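TRAP solute Binding Protein (Uncultured marine bacterium, PDB 5I7I) binds aromatic acids such as 3-hydroxybenzoate as the solute-binding protein of a TRAP transport system, probably delivering them to membrane partners for uptake. Local coordinates at residues A[79-84]-A[134-139]; A[41-46]-A[238-243]; A[102-107]-A[312-317]. All blocks are in the same frame, centred on the assembly; numbering follows the deposited sequence.

Contact 1 (A[79-84]-A[134-139]); sequences QVRDGV and KDYKVL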
loop_
_atom_site.group_PDB
_atom_site.type_symbol
_atom_site.label_atom_id
_atom_site.label_comp_id
_atom_site.label_asym_id
_atom_site.label_seq_id
_atom_site.Cartn_x
_atom_site.Cartn_y
_atom_site.Cartn_z
ATOM N N GLN A 79 6.069 -16.311 -5.389
ATOM C CA GLN A 79 5.230 -17.088 -6.299
ATOM C C GLN A 79 5.222 -16.481 -7.698
ATOM O O GLN A 79 5.364 -17.196 -8.700
ATOM C CB GLN A 79 3.813 -17.182 -5.751
ATOM C CG GLN A 79 3.707 -18.008 -4.485
ATOM C CD GLN A 79 2.317 -18.022 -3.918
ATOM O OE1 GLN A 79 1.505 -17.164 -4.238
ATOM N NE2 GLN A 79 2.038 -18.977 -3.049
ATOM N N VAL A 80 5.069 -15.159 -7.786
ATOM C CA VAL A 80 5.024 -14.530 -9.103
ATOM C C VAL A 80 6.413 -14.497 -9.740
ATOM O O VAL A 80 6.548 -14.665 -10.958
ATOM C CB VAL A 80 4.336 -13.147 -9.058
ATOM C CG1 VAL A 80 5.260 -12.047 -8.523
ATOM C CG2 VAL A 80 3.855 -12.790 -10.439
ATOM N N ARG A 81 7.463 -14.286 -8.935
ATOM C CA ARG A 81 8.822 -14.270 -9.474
ATOM C C ARG A 81 9.142 -15.606 -10.122
ATOM O O ARG A 81 9.690 -15.660 -11.228
ATOM C CB ARG A 81 9.827 -13.994 -8.354
ATOM C CG ARG A 81 11.304 -13.978 -8.786
ATOM C CD ARG A 81 12.250 -14.073 -7.561
ATOM N NE ARG A 81 11.992 -15.299 -6.807
ATOM C CZ ARG A 81 12.339 -15.509 -5.538
ATOM N NH1 ARG A 81 12.988 -14.582 -4.851
ATOM N NH2 ARG A 81 12.038 -16.662 -4.955
ATOM N N ASP A 82 8.780 -16.691 -9.451
ATOM C CA ASP A 82 9.165 -18.045 -9.828
ATOM C C ASP A 82 8.166 -18.718 -10.751
ATOM O O ASP A 82 8.433 -19.837 -11.210
ATOM C CB ASP A 82 9.342 -18.902 -8.570
ATOM C CG ASP A 82 10.476 -18.423 -7.692
ATOM O OD1 ASP A 82 11.386 -17.747 -8.211
ATOM O OD2 ASP A 82 10.450 -18.718 -6.480
ATOM N N GLY A 83 7.048 -18.077 -11.045
ATOM C CA GLY A 83 6.096 -18.647 -11.976
ATOM C C GLY A 83 5.106 -19.613 -11.371
ATOM O O GLY A 83 4.400 -20.303 -12.118
ATOM N N VAL A 84 5.065 -19.708 -10.044
ATOM C CA VAL A 84 4.038 -20.495 -9.366
ATOM C C VAL A 84 2.662 -19.977 -9.743
ATOM O O VAL A 84 1.709 -20.746 -9.923
ATOM C CB VAL A 84 4.279 -20.440 -7.848
ATOM C CG1 VAL A 84 3.186 -21.182 -7.092
ATOM C CG2 VAL A 84 5.660 -20.980 -7.515
ATOM N N LYS A 134 13.444 -5.612 -11.221
ATOM C CA LYS A 134 14.019 -6.165 -12.445
ATOM C C LYS A 134 13.627 -7.621 -12.686
ATOM O O LYS A 134 13.632 -8.066 -13.842
ATOM C CB LYS A 134 15.549 -6.005 -12.437
ATOM C CG LYS A 134 16.273 -6.803 -11.364
ATOM C CD LYS A 134 17.784 -6.638 -11.429
ATOM C CE LYS A 134 18.456 -7.595 -10.468
ATOM N NZ LYS A 134 18.008 -7.342 -9.075
ATOM N N ASP A 135 13.289 -8.379 -11.642
ATOM C CA ASP A 135 12.986 -9.795 -11.822
ATOM C C ASP A 135 11.529 -10.048 -12.200
ATOM O O ASP A 135 11.132 -11.211 -12.298
ATOM C CB ASP A 135 13.328 -10.611 -10.567
ATOM C CG ASP A 135 14.825 -10.625 -10.244
ATOM O OD1 ASP A 135 15.647 -10.369 -11.147
ATOM O OD2 ASP A 135 15.160 -10.916 -9.082
ATOM N N TYR A 136 10.734 -8.990 -12.404
ATOM C CA TYR A 136 9.302 -9.075 -12.653
ATOM C C TYR A 136 8.939 -8.271 -13.892
ATOM O O TYR A 136 9.669 -7.374 -14.325
ATOM C CB TYR A 136 8.503 -8.491 -11.472
ATOM C CG TYR A 136 8.908 -9.017 -10.114
ATOM C CD1 TYR A 136 9.990 -8.463 -9.441
ATOM C CD2 TYR A 136 8.257 -10.100 -9.526
ATOM C CE1 TYR A 136 10.394 -8.946 -8.209
ATOM C CE2 TYR A 136 8.647 -10.588 -8.283
ATOM C CZ TYR A 136 9.723 -10.009 -7.637
ATOM O OH TYR A 136 10.133 -10.449 -6.408
ATOM N N LYS A 137 7.766 -8.577 -14.430
ATOM C CA LYS A 137 7.069 -7.668 -15.330
ATOM C C LYS A 137 6.201 -6.772 -14.458
ATOM O O LYS A 137 5.251 -7.241 -13.810
ATOM C CB LYS A 137 6.221 -8.436 -16.350
ATOM C CG LYS A 137 5.255 -7.564 -17.145
ATOM C CD LYS A 137 5.943 -6.506 -17.991
ATOM C CE LYS A 137 4.885 -5.657 -18.700
ATOM N NZ LYS A 137 5.497 -4.652 -19.620
ATOM N N VAL A 138 6.510 -5.488 -14.451
ATOM C CA VAL A 138 5.762 -4.543 -13.634
ATOM C C VAL A 138 4.479 -4.202 -14.376
ATOM O O VAL A 138 4.520 -3.748 -15.528
ATOM C CB VAL A 138 6.575 -3.276 -13.353
ATOM C CG1 VAL A 138 5.717 -2.232 -12.622
ATOM C CG2 VAL A 138 7.824 -3.604 -12.541
ATOM N N LEU A 139 3.334 -4.435 -13.734
ATOM C CA LEU A 139 2.083 -3.899 -14.253
ATOM C C LEU A 139 1.850 -2.501 -13.700
ATOM O O LEU A 139 1.679 -1.548 -14.469
ATOM C CB LEU A 139 0.908 -4.841 -13.974
ATOM C CG LEU A 139 1.103 -6.271 -14.498
ATOM C CD1 LEU A 139 -0.052 -7.131 -14.042
ATOM C CD2 LEU A 139 1.251 -6.299 -16.018
HETATM O O HOH W 1 9.316 -13.152 -12.837
#

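Contact 2 (A[41-46]-A[238-243]); sequences AKFVKP and FLFLMN. With 3HB (3-hydroxybenzoic acid), chain C.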
loop_
_atom_site.group_PDB
_atom_site.type_symbol
_atom_site.label_atom_id
_atom_site.label_comp_id
_atom_site.label_asym_id
_atom_site.label_seq_id
_atom_site.Cartn_x
_atom_site.Cartn_y
_atom_site.Cartn_z
ATOM N N ALA A 41 -12.254 -6.633 -6.077
ATOM C CA ALA A 41 -13.545 -6.415 -6.715
ATOM C C ALA A 41 -13.564 -5.167 -7.586
ATOM O O ALA A 41 -14.290 -5.133 -8.586
ATOM C CB ALA A 41 -14.647 -6.335 -5.657
ATOM N N LYS A 42 -12.760 -4.151 -7.246
ATOM C CA LYS A 42 -12.820 -2.865 -7.925
ATOM C C LYS A 42 -11.505 -2.472 -8.573
ATOM O O LYS A 42 -11.395 -1.363 -9.112
ATOM C CB LYS A 42 -13.344 -1.784 -6.979
ATOM C CG LYS A 42 -14.815 -2.011 -6.625
ATOM C CD LYS A 42 -15.343 -0.915 -5.711
ATOM C CE LYS A 42 -16.859 -1.055 -5.480
ATOM N NZ LYS A 42 -17.237 -2.424 -5.031
ATOM N N PHE A 43 -10.530 -3.363 -8.585
ATOM C CA PHE A 43 -9.283 -3.099 -9.291
ATOM C C PHE A 43 -8.923 -4.283 -10.179
ATOM O O PHE A 43 -8.983 -4.167 -11.407
ATOM C CB PHE A 43 -8.136 -2.665 -8.363
ATOM C CG PHE A 43 -6.870 -2.424 -9.103
ATOM C CD1 PHE A 43 -6.744 -1.350 -9.939
ATOM C CD2 PHE A 43 -5.841 -3.332 -9.034
ATOM C CE1 PHE A 43 -5.569 -1.161 -10.683
ATOM C CE2 PHE A 43 -4.679 -3.155 -9.781
ATOM C CZ PHE A 43 -4.554 -2.072 -10.600
ATOM N N VAL A 44 -8.597 -5.434 -9.599
ATOM C CA VAL A 44 -8.131 -6.550 -10.423
ATOM C C VAL A 44 -9.263 -7.105 -11.277
ATOM O O VAL A 44 -9.056 -7.444 -12.450
ATOM C CB VAL A 44 -7.471 -7.631 -9.562
ATOM C CG1 VAL A 44 -7.124 -8.863 -10.422
ATOM C CG2 VAL A 44 -6.205 -7.070 -8.885
ATOM N N LYS A 45 -10.476 -7.184 -10.734
ATOM C CA LYS A 45 -11.592 -7.690 -11.527
ATOM C C LYS A 45 -11.846 -6.820 -12.744
ATOM O O LYS A 45 -11.864 -7.353 -13.864
ATOM C CB LYS A 45 -12.828 -7.868 -10.645
ATOM C CG LYS A 45 -14.096 -8.207 -11.429
ATOM C CD LYS A 45 -15.258 -8.489 -10.490
ATOM C CE LYS A 45 -16.542 -8.835 -11.229
ATOM N NZ LYS A 45 -17.126 -7.664 -11.926
ATOM N N PRO A 46 -12.023 -5.507 -12.629
ATOM C CA PRO A 46 -12.197 -4.716 -13.855
ATOM C C PRO A 46 -10.976 -4.691 -14.754
ATOM O O PRO A 46 -11.131 -4.635 -15.984
ATOM C CB PRO A 46 -12.603 -3.323 -13.347
ATOM C CG PRO A 46 -12.251 -3.320 -11.875
ATOM C CD PRO A 46 -12.300 -4.730 -11.407
ATOM N N PHE A 238 1.952 -0.653 -2.975
ATOM C CA PHE A 238 1.413 -1.881 -3.530
ATOM C C PHE A 238 2.152 -2.260 -4.808
ATOM O O PHE A 238 2.550 -1.397 -5.588
ATOM C CB PHE A 238 -0.047 -1.665 -3.917
ATOM C CG PHE A 238 -0.964 -1.262 -2.795
ATOM C CD1 PHE A 238 -0.933 -1.902 -1.569
ATOM C CD2 PHE A 238 -1.900 -0.275 -3.019
ATOM C CE1 PHE A 238 -1.825 -1.549 -0.561
ATOM C CE2 PHE A 238 -2.814 0.084 -2.035
ATOM C CZ PHE A 238 -2.775 -0.566 -0.804
ATOM N N LEU A 239 2.302 -3.565 -5.029
ATOM C CA LEU A 239 2.917 -4.104 -6.231
ATOM C C LEU A 239 1.870 -4.902 -6.984
ATOM O O LEU A 239 1.250 -5.813 -6.424
ATOM C CB LEU A 239 4.068 -5.045 -5.883
ATOM C CG LEU A 239 5.141 -4.476 -4.957
ATOM C CD1 LEU A 239 6.176 -5.542 -4.624
ATOM C CD2 LEU A 239 5.796 -3.254 -5.606
ATOM N N PHE A 240 1.709 -4.582 -8.265
ATOM C CA PHE A 240 0.856 -5.334 -9.184
ATOM C C PHE A 240 1.811 -5.842 -10.254
ATOM O O PHE A 240 2.316 -5.059 -11.065
ATOM C CB PHE A 240 -0.239 -4.426 -9.737
ATOM C CG PHE A 240 -1.311 -5.136 -10.560
ATOM C CD1 PHE A 240 -1.856 -6.354 -10.185
ATOM C CD2 PHE A 240 -1.818 -4.499 -11.698
ATOM C CE1 PHE A 240 -2.869 -6.929 -10.958
ATOM C CE2 PHE A 240 -2.794 -5.068 -12.454
ATOM C CZ PHE A 240 -3.312 -6.282 -12.098
ATOM N N LEU A 241 2.134 -7.136 -10.187
ATOM C CA LEU A 241 3.263 -7.709 -10.905
ATOM C C LEU A 241 2.852 -8.951 -11.670
ATOM O O LEU A 241 1.978 -9.702 -11.241
ATOM C CB LEU A 241 4.342 -8.160 -9.910
ATOM C CG LEU A 241 4.884 -7.109 -8.946
ATOM C CD1 LEU A 241 5.893 -7.775 -8.038
ATOM C CD2 LEU A 241 5.500 -5.960 -9.691
ATOM N N MET A 242 3.519 -9.171 -12.802
ATOM C CA MET A 242 3.332 -10.363 -13.610
ATOM C C MET A 242 4.655 -11.108 -13.692
ATOM O O MET A 242 5.742 -10.512 -13.675
ATOM C CB MET A 242 2.879 -9.955 -15.012
ATOM C CG MET A 242 2.584 -11.113 -15.954
ATOM S SD MET A 242 1.841 -10.560 -17.484
ATOM C CE MET A 242 0.120 -10.466 -17.072
ATOM N N ASN A 243 4.563 -12.426 -13.812
ATOM C CA ASN A 243 5.760 -13.228 -14.011
ATOM C C ASN A 243 6.423 -12.843 -15.328
ATOM O O ASN A 243 5.763 -12.740 -16.368
ATOM C CB ASN A 243 5.378 -14.702 -14.021
ATOM C CG ASN A 243 6.553 -15.606 -14.357
ATOM O OD1 ASN A 243 6.688 -16.077 -15.479
ATOM N ND2 ASN A 243 7.410 -15.841 -13.379
HETATM C "C1'" 3HB C . -2.193 -2.877 4.909
HETATM O "O1'" 3HB C . -2.142 -1.916 5.720
HETATM O "O2'" 3HB C . -1.518 -3.918 5.120
HETATM C C1 3HB C . -3.118 -2.821 3.701
HETATM C C2 3HB C . -3.744 -1.619 3.379
HETATM C C3 3HB C . -4.589 -1.550 2.299
HETATM C C4 3HB C . -4.844 -2.667 1.549
HETATM C C5 3HB C . -4.218 -3.870 1.865
HETATM C C6 3HB C . -3.359 -3.954 2.942
HETATM O O3 3HB C . -5.194 -0.351 1.996
#

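Contact 3 (A[102-107]-A[312-317]); sequences LEAFEL and KDWIKS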
loop_
_atom_site.group_PDB
_atom_site.type_symbol
_atom_site.label_atom_id
_atom_site.label_comp_id
_atom_site.label_asym_id
_atom_site.label_seq_id
_atom_site.Cartn_x
_atom_site.Cartn_y
_atom_site.Cartn_z
ATOM N N LEU A 102 11.693 1.379 -2.512
ATOM C CA LEU A 102 10.305 1.742 -2.294
ATOM C C LEU A 102 10.053 2.226 -0.872
ATOM O O LEU A 102 9.046 2.903 -0.629
ATOM C CB LEU A 102 9.389 0.571 -2.653
ATOM C CG LEU A 102 9.524 0.078 -4.101
ATOM C CD1 LEU A 102 8.494 -1.021 -4.378
ATOM C CD2 LEU A 102 9.416 1.183 -5.106
ATOM N N GLU A 103 10.923 1.869 0.067
ATOM C CA GLU A 103 10.800 2.331 1.445
ATOM C C GLU A 103 10.757 3.851 1.535
ATOM O O GLU A 103 10.191 4.402 2.487
ATOM C CB GLU A 103 11.999 1.825 2.265
ATOM C CG GLU A 103 12.071 0.311 2.392
ATOM C CD GLU A 103 13.307 -0.158 3.122
ATOM O OE1 GLU A 103 13.963 0.690 3.762
ATOM O OE2 GLU A 103 13.629 -1.372 3.036
ATOM N N ALA A 104 11.377 4.555 0.588
ATOM C CA ALA A 104 11.397 6.012 0.685
ATOM C C ALA A 104 9.990 6.573 0.665
ATOM O O ALA A 104 9.716 7.594 1.304
ATOM C CB ALA A 104 12.220 6.628 -0.444
ATOM N N PHE A 105 9.093 5.919 -0.051
ATOM C CA PHE A 105 7.724 6.394 -0.147
ATOM C C PHE A 105 6.914 6.098 1.095
ATOM O O PHE A 105 5.808 6.641 1.234
ATOM C CB PHE A 105 7.053 5.811 -1.388
ATOM C CG PHE A 105 7.342 6.580 -2.633
ATOM C CD1 PHE A 105 8.514 6.375 -3.352
ATOM C CD2 PHE A 105 6.460 7.555 -3.073
ATOM C CE1 PHE A 105 8.777 7.111 -4.504
ATOM C CE2 PHE A 105 6.732 8.293 -4.219
ATOM C CZ PHE A 105 7.874 8.065 -4.932
ATOM N N GLU A 106 7.447 5.304 2.009
ATOM C CA GLU A 106 6.793 4.976 3.262
ATOM C C GLU A 106 7.155 5.924 4.395
ATOM O O GLU A 106 6.647 5.756 5.502
ATOM C CB GLU A 106 7.175 3.564 3.690
ATOM C CG GLU A 106 6.710 2.484 2.768
ATOM C CD GLU A 106 6.959 1.135 3.350
ATOM O OE1 GLU A 106 8.074 0.596 3.170
ATOM O OE2 GLU A 106 6.042 0.637 4.041
ATOM N N LEU A 107 8.038 6.889 4.165
ATOM C CA LEU A 107 8.532 7.719 5.243
ATOM C C LEU A 107 7.461 8.692 5.726
ATOM O O LEU A 107 6.486 8.971 5.020
ATOM C CB LEU A 107 9.802 8.443 4.806
ATOM C CG LEU A 107 10.983 7.511 4.530
ATOM C CD1 LEU A 107 12.160 8.289 3.970
ATOM C CD2 LEU A 107 11.407 6.788 5.809
ATOM N N LYS A 312 15.807 10.931 8.573
ATOM C CA LYS A 312 17.258 11.004 8.708
ATOM C C LYS A 312 17.862 9.611 8.845
ATOM O O LYS A 312 18.869 9.285 8.196
ATOM C CB LYS A 312 17.575 11.872 9.937
ATOM C CG LYS A 312 19.004 11.840 10.391
ATOM C CD LYS A 312 19.197 12.589 11.718
ATOM C CE LYS A 312 18.545 11.861 12.917
ATOM N NZ LYS A 312 19.476 10.932 13.630
ATOM N N ASP A 313 17.286 8.784 9.724
ATOM C CA ASP A 313 17.830 7.453 9.932
ATOM C C ASP A 313 17.620 6.577 8.711
ATOM O O ASP A 313 18.456 5.710 8.421
ATOM C CB ASP A 313 17.209 6.818 11.175
ATOM C CG ASP A 313 17.636 7.508 12.461
ATOM O OD1 ASP A 313 18.694 8.193 12.466
ATOM O OD2 ASP A 313 16.934 7.314 13.468
ATOM N N TRP A 314 16.505 6.760 7.997
ATOM C CA TRP A 314 16.300 6.000 6.769
ATOM C C TRP A 314 17.369 6.322 5.738
ATOM O O TRP A 314 17.931 5.415 5.106
ATOM C CB TRP A 314 14.889 6.204 6.178
ATOM C CG TRP A 314 14.731 5.272 5.038
ATOM C CD1 TRP A 314 14.346 3.969 5.120
ATOM C CD2 TRP A 314 15.062 5.508 3.650
ATOM N NE1 TRP A 314 14.405 3.375 3.889
ATOM C CE2 TRP A 314 14.829 4.296 2.967
ATOM C CE3 TRP A 314 15.537 6.610 2.927
ATOM C CZ2 TRP A 314 15.038 4.158 1.595
ATOM C CZ3 TRP A 314 15.731 6.478 1.564
ATOM C CH2 TRP A 314 15.485 5.258 0.913
ATOM N N ILE A 315 17.678 7.602 5.557
ATOM C CA ILE A 315 18.700 7.992 4.593
ATOM C C ILE A 315 20.018 7.305 4.917
ATOM O O ILE A 315 20.668 6.724 4.041
ATOM C CB ILE A 315 18.805 9.528 4.527
ATOM C CG1 ILE A 315 17.592 10.100 3.797
ATOM C CG2 ILE A 315 20.092 9.975 3.851
ATOM C CD1 ILE A 315 17.459 11.615 3.884
ATOM N N LYS A 316 20.406 7.306 6.190
ATOM C CA LYS A 316 21.631 6.608 6.577
ATOM C C LYS A 316 21.537 5.111 6.272
ATOM O O LYS A 316 22.497 4.515 5.782
ATOM C CB LYS A 316 21.890 6.845 8.055
ATOM C CG LYS A 316 22.918 5.897 8.678
ATOM C CD LYS A 316 24.040 6.618 9.319
ATOM C CE LYS A 316 25.118 5.633 9.793
ATOM N NZ LYS A 316 26.465 6.242 9.653
ATOM N N SER A 317 20.388 4.488 6.566
ATOM C CA SER A 317 20.204 3.052 6.319
ATOM C C SER A 317 20.232 2.722 4.832
ATOM O O SER A 317 20.692 1.634 4.441
ATOM C CB SER A 317 18.874 2.564 6.909
ATOM O OG SER A 317 17.765 2.801 6.046
#

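Contact 1 (A[79-84]-A[134-139])
Helix-on-sheet packing in the five-stranded domain brings Val80 and Arg81, toward the C-terminal end of helix 76-82, against Tyr136 on strand 136-143, outermost in the sheet within this chain. The phenol ring is the shared surface. CG1 of Val80 lies at the ring edge, near its plane, 3.7 Å from CE2 of Tyr136. Arg81 adds its CB, 3.6 Å from the same Tyr136 CE2, approaching obliquely. What touches is thus the aliphatic root of the arginine, while the chain, bent at chi3 (59°), carries the guanidinium off to its sequence neighbour. There NE and NH2 of Arg81 grip the carboxylate of Asp82 side-on, one nitrogen to each oxygen; the NH2 bond to OD2 is nearly straight at 176°. The contact also illustrates how water joins like groups: one molecule donates to Arg81 O at 3.0 Å and to Asp135 O at 2.7 Å, giving a donor to each of two acceptors that cannot bond one another. Gly83, with positive phi, is the first residue to leave helical backbone angles. Beyond the two segments, Val80 also rests on Val88 of strand 87-91 and Tyr136 on Leu241 of strand 237-243, which pairs antiparallel with both strands; Val80 O receives the side-chain amide of Asn243.

Contact 2 (A[41-46]-A[238-243])
Aromatic stacking carries most of the contact between Phe43, on helix 38-54, and Phe240, on strand 237-243. The pair is T-shaped: the edge of Phe43 points at a face of Phe240, with ring centroids 5.1 Å apart and planes at 68°. CE2 of Phe43 makes the closest approach, 3.7 Å from CD2 of Phe240, and stands above the rim of that ring rather than its middle; CZ of Phe43 follows at 3.8 Å from the same Phe240 CD2. Both side chains leave the backbone with CG opposite the backbone N (chi1 179° for Phe43, -172° for Phe240), which sends the rings toward each other in the helix-sheet interface.

Aliphatic packing supplements the stack. A single methyl, CG2 of Val44, meets CE1 of Phe240 at 3.9 Å, at a slant to that ring. Further edge-to-face pairs, Phe43 with Phe142 and Trp274 and Phe240 with Trp47, exemplify how stacked pairs in a buried interface join into a larger aromatic cluster.

The ligand is met by Phe238, two positions earlier on the strand. It turns its ring edge to 3-hydroxybenzoate, its CZ 3.7 Å from the ligand's O3, while Tyr94, Glu210 and Arg168 hydrogen-bond the ligand. A helix packed through aromatic residues on an inner strand whose end lines the pocket fits the alpha/beta domain of a family 7 extracellular solute-binding protein.

Contact 3 (A[102-107]-A[312-317])
Glu103 and Trp314 open the contact between the loop 102-107, whose first four residues have helical backbone angles, and helix 297-320. The indole NE1 of Trp314 donates to OE1 of Glu103 at 2.7 Å and 165°. The carboxylate oxygen accepts on its anti lone pair and lies close to the indole plane, although the carboxylate and indole planes are turned 71° apart. OE1 of Glu103 has a second partner in Arg321, which also hydrogen-bonds Ser317 OG. CB of Glu103 sits 3.3 Å from Trp314 NE1, so the glutamate both bonds and packs against this corner of the ring. Ala104 comes next, over a face: its CB forms an off-centre CH-pi contact, 4.3 Å from the centroid of the Trp314 six-membered ring. Further on, Leu107 lays its two methyls across the tryptophan, CD2 at 3.5 Å from Trp314 CB and CD1 at 3.9 Å from Trp314 CE3. With chi1 near 180° (-173°) the indole swings out from its helix toward the loop. The chemistry illustrates a general rule, that a buried polar group needs a partner: the indole N-H is satisfied, and one direct bond together with Ala104 and Leu107 restrains the ring, the acceptor probably being kept anionic by the nearby arginine.

Contacts 1 and 2 share one sheet, since 134-139 and 238-243 lie on neighbouring antiparallel strands joined by the backbone bond Lys137 O to Met242 N. As a set the three show chemistry following depth and setting. Contact 2 is wholly buried and purely apolar and aromatic, whereas contact 1 is only partly buried: a tyrosine ring and a water bridge span it, while its salt bridge stays within 79-84. Contact 3 is also buried, but a loop and a long helix meet there and a direct hydrogen bond joins them. It lies across the chain's centre from contact 2, touching it through Leu102 and Leu239, and about 9 Å from contact 1 at the nearest atoms.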